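Local coordinates for dihydropyrimidinase (Dictyostelium discoideum, PDB 2FTW), which catalyses the reversible, zinc-dependent hydrolytic ring opening of dihydropyrimidines such as 5,6-dihydrouracil, the second step of reductive pyrimidine degradation, at residues A[163-168]-A[197-202]. Sequence-based numbering, arbitrary orientation.
Sequences YKNSFM and MVFEGQ
Lys164 lays its CD methylene over one face of the Phe199 ring, 3.8 Å from CG of Phe199. This is a CH-pi contact: CD stands 4.1 Å from the ring centroid and 22° off the ring normal, displaced toward CG. With CG anti to the backbone N (chi1 -174°) and the next two torsions also extended, the lysine runs out straight to the ring and bends only at its last torsion, where NZ forms a long, weak ion pair with Asp196.

Asn165 brings ND2 obliquely to the CE2 flank of the ring, 3.6 Å from CE2 of Phe199 and on the same side of its plane as the lysine; amide and ring planes are nearly perpendicular, 88° apart. No hydrogen bond joins the two segments, and the contact lies at the surface of the chain, where Lys164 also packs on Gln172 of a neighbouring subunit.

Lys164 and Asn165 are the two central residues of a type II beta turn, closed by Ser166 N bonding to Tyr163 O at 3.2 Å. Tyr163 O also accepts a hydrogen bond from Met168 N. CB of Tyr163 points away from helix 195-207, and the ring meets that of His191, a zinc ligand, edge-to-face. Tyr163 probably binds substrate, as in related enzymes. The His191 contact puts this turn beside the binuclear zinc site of an amidohydrolase (beta-alpha)8 barrel.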
ATOM      1  N   TYR A 163     -21.843 -16.889 -12.639  1.00 29.36           N
ATOM      2  CA  TYR A 163     -22.944 -17.674 -13.235  1.00 30.29           C
ATOM      3  C   TYR A 163     -22.514 -18.353 -14.531  1.00 30.64           C
ATOM      4  O   TYR A 163     -23.023 -18.041 -15.615  1.00 30.29           O
ATOM      5  CB  TYR A 163     -24.203 -16.834 -13.490  1.00 31.76           C
ATOM      6  CG  TYR A 163     -24.739 -16.097 -12.291  1.00 32.75           C
ATOM      7  CD1 TYR A 163     -25.621 -16.705 -11.411  1.00 33.98           C
ATOM      8  CD2 TYR A 163     -24.384 -14.781 -12.054  1.00 34.41           C
ATOM      9  CE1 TYR A 163     -26.127 -16.013 -10.309  1.00 34.57           C
ATOM     10  CE2 TYR A 163     -24.877 -14.085 -10.961  1.00 34.32           C
ATOM     11  CZ  TYR A 163     -25.745 -14.703 -10.091  1.00 34.75           C
ATOM     12  OH  TYR A 163     -26.229 -13.993  -9.006  1.00 34.84           O
ATOM     13  N   LYS A 164     -21.574 -19.284 -14.395  1.00 30.92           N
ATOM     14  CA  LYS A 164     -21.144 -20.114 -15.501  1.00 31.30           C
ATOM     15  C   LYS A 164     -22.338 -20.913 -16.009  1.00 31.58           C
ATOM     16  O   LYS A 164     -23.261 -21.236 -15.247  1.00 31.64           O
ATOM     17  CB  LYS A 164     -20.025 -21.052 -15.052  1.00 31.32           C
ATOM     18  CG  LYS A 164     -19.399 -21.885 -16.168  1.00 31.31           C
ATOM     19  CD  LYS A 164     -18.305 -22.798 -15.623  1.00 32.17           C
ATOM     20  CE  LYS A 164     -17.700 -23.669 -16.703  1.00 32.75           C
ATOM     21  NZ  LYS A 164     -17.149 -22.854 -17.819  1.00 34.46           N
ATOM     22  N   ASN A 165     -22.321 -21.210 -17.304  1.00 31.84           N
ATOM     23  CA  ASN A 165     -23.427 -21.910 -17.966  1.00 32.01           C
ATOM     24  C   ASN A 165     -24.758 -21.131 -17.998  1.00 31.86           C
ATOM     25  O   ASN A 165     -25.795 -21.700 -18.362  1.00 32.05           O
ATOM     26  CB  ASN A 165     -23.653 -23.311 -17.349  1.00 32.26           C
ATOM     27  CG  ASN A 165     -22.393 -24.158 -17.339  1.00 33.02           C
ATOM     28  OD1 ASN A 165     -21.623 -24.157 -18.298  1.00 33.85           O
ATOM     29  ND2 ASN A 165     -22.177 -24.884 -16.246  1.00 33.82           N
ATOM     30  N   SER A 166     -24.749 -19.854 -17.617  1.00 31.58           N
ATOM     31  CA  SER A 166     -25.929 -19.001 -17.842  1.00 31.33           C
ATOM     32  C   SER A 166     -25.546 -17.586 -18.294  1.00 30.96           C
ATOM     33  O   SER A 166     -25.326 -17.387 -19.485  1.00 31.63           O
ATOM     34  CB  SER A 166     -26.893 -19.016 -16.643  1.00 31.30           C
ATOM     35  OG  SER A 166     -26.430 -18.231 -15.560  1.00 31.64           O
ATOM     36  N   PHE A 167     -25.435 -16.620 -17.378  1.00 30.20           N
ATOM     37  CA  PHE A 167     -25.185 -15.231 -17.762  1.00 29.69           C
ATOM     38  C   PHE A 167     -23.717 -14.884 -18.001  1.00 29.36           C
ATOM     39  O   PHE A 167     -23.428 -13.846 -18.585  1.00 28.85           O
ATOM     40  CB  PHE A 167     -25.713 -14.274 -16.704  1.00 29.65           C
ATOM     41  CG  PHE A 167     -27.185 -14.426 -16.394  1.00 29.99           C
ATOM     42  CD1 PHE A 167     -28.071 -15.023 -17.299  1.00 29.32           C
ATOM     43  CD2 PHE A 167     -27.687 -13.918 -15.199  1.00 29.71           C
ATOM     44  CE1 PHE A 167     -29.419 -15.133 -17.000  1.00 29.56           C
ATOM     45  CE2 PHE A 167     -29.027 -14.024 -14.893  1.00 29.76           C
ATOM     46  CZ  PHE A 167     -29.900 -14.635 -15.806  1.00 30.35           C
ATOM     47  N   MET A 168     -22.794 -15.731 -17.545  1.00 29.04           N
ATOM     48  CA  MET A 168     -21.378 -15.398 -17.568  1.00 29.04           C
ATOM     49  C   MET A 168     -20.924 -14.951 -18.955  1.00 28.60           C
ATOM     50  O   MET A 168     -21.323 -15.538 -19.958  1.00 28.43           O
ATOM     51  CB  MET A 168     -20.544 -16.592 -17.114  1.00 29.18           C
ATOM     52  CG  MET A 168     -19.069 -16.285 -16.950  1.00 29.63           C
ATOM     53  SD  MET A 168     -18.128 -17.652 -16.234  1.00 29.99           S
ATOM     54  CE  MET A 168     -16.497 -17.223 -16.813  1.00 31.61           C
ATOM     55  N   MET A 197     -14.167 -20.272 -11.073  1.00 23.90           N
ATOM     56  CA  MET A 197     -13.751 -20.681  -9.741  1.00 23.92           C
ATOM     57  C   MET A 197     -14.933 -20.838  -8.764  1.00 23.55           C
ATOM     58  O   MET A 197     -14.880 -21.660  -7.861  1.00 23.12           O
ATOM     59  CB  MET A 197     -12.730 -19.680  -9.205  1.00 24.22           C
ATOM     60  CG  MET A 197     -11.410 -19.701  -9.977  1.00 24.85           C
ATOM     61  SD  MET A 197     -10.546 -21.285  -9.750  1.00 26.37           S
ATOM     62  CE  MET A 197     -10.033 -21.124  -8.059  1.00 25.93           C
ATOM     63  N   VAL A 198     -15.981 -20.042  -8.939  1.00 23.97           N
ATOM     64  CA  VAL A 198     -17.210 -20.160  -8.125  1.00 24.10           C
ATOM     65  C   VAL A 198     -17.869 -21.509  -8.398  1.00 24.57           C
ATOM     66  O   VAL A 198     -18.415 -22.146  -7.495  1.00 24.61           O
ATOM     67  CB  VAL A 198     -18.212 -19.016  -8.466  1.00 24.27           C
ATOM     68  CG1 VAL A 198     -19.653 -19.329  -7.980  1.00 24.28           C
ATOM     69  CG2 VAL A 198     -17.725 -17.694  -7.884  1.00 23.84           C
ATOM     70  N   PHE A 199     -17.812 -21.921  -9.667  1.00 24.79           N
ATOM     71  CA  PHE A 199     -18.355 -23.208 -10.125  1.00 24.68           C
ATOM     72  C   PHE A 199     -17.547 -24.403  -9.595  1.00 24.67           C
ATOM     73  O   PHE A 199     -18.115 -25.411  -9.146  1.00 24.34           O
ATOM     74  CB  PHE A 199     -18.386 -23.197 -11.650  1.00 25.33           C
ATOM     75  CG  PHE A 199     -18.810 -24.485 -12.274  1.00 25.66           C
ATOM     76  CD1 PHE A 199     -17.864 -25.467 -12.587  1.00 26.73           C
ATOM     77  CD2 PHE A 199     -20.141 -24.701 -12.613  1.00 27.52           C
ATOM     78  CE1 PHE A 199     -18.247 -26.650 -13.192  1.00 27.10           C
ATOM     79  CE2 PHE A 199     -20.537 -25.892 -13.221  1.00 27.06           C
ATOM     80  CZ  PHE A 199     -19.585 -26.871 -13.512  1.00 27.03           C
ATOM     81  N   GLU A 200     -16.221 -24.305  -9.648  1.00 23.92           N
ATOM     82  CA  GLU A 200     -15.380 -25.368  -9.078  1.00 23.72           C
ATOM     83  C   GLU A 200     -15.481 -25.457  -7.554  1.00 23.13           C
ATOM     84  O   GLU A 200     -15.359 -26.546  -6.992  1.00 22.55           O
ATOM     85  CB  GLU A 200     -13.920 -25.188  -9.486  1.00 23.79           C
ATOM     86  CG  GLU A 200     -13.669 -25.290 -10.981  1.00 24.21           C
ATOM     87  CD  GLU A 200     -13.997 -26.640 -11.568  1.00 26.55           C
ATOM     88  OE1 GLU A 200     -13.975 -27.655 -10.829  1.00 26.94           O
ATOM     89  OE2 GLU A 200     -14.264 -26.688 -12.793  1.00 29.06           O
ATOM     90  N   GLY A 201     -15.666 -24.310  -6.898  1.00 22.91           N
ATOM     91  CA  GLY A 201     -15.814 -24.251  -5.453  1.00 22.90           C
ATOM     92  C   GLY A 201     -17.155 -24.788  -4.962  1.00 22.99           C
ATOM     93  O   GLY A 201     -17.246 -25.360  -3.874  1.00 22.14           O
ATOM     94  N   GLN A 202     -18.208 -24.564  -5.746  1.00 23.46           N
ATOM     95  CA  GLN A 202     -19.528 -25.141  -5.447  1.00 24.06           C
ATOM     96  C   GLN A 202     -19.472 -26.660  -5.556  1.00 24.19           C
ATOM     97  O   GLN A 202     -19.956 -27.354  -4.678  1.00 23.18           O
ATOM     98  CB  GLN A 202     -20.595 -24.575  -6.376  1.00 23.64           C
ATOM     99  CG  GLN A 202     -20.966 -23.161  -6.029  1.00 24.23           C
ATOM    100  CD  GLN A 202     -21.903 -22.496  -7.029  1.00 24.29           C
ATOM    101  OE1 GLN A 202     -21.940 -22.832  -8.221  1.00 25.64           O
ATOM    102  NE2 GLN A 202     -22.650 -21.526  -6.542  1.00 24.99           N
TER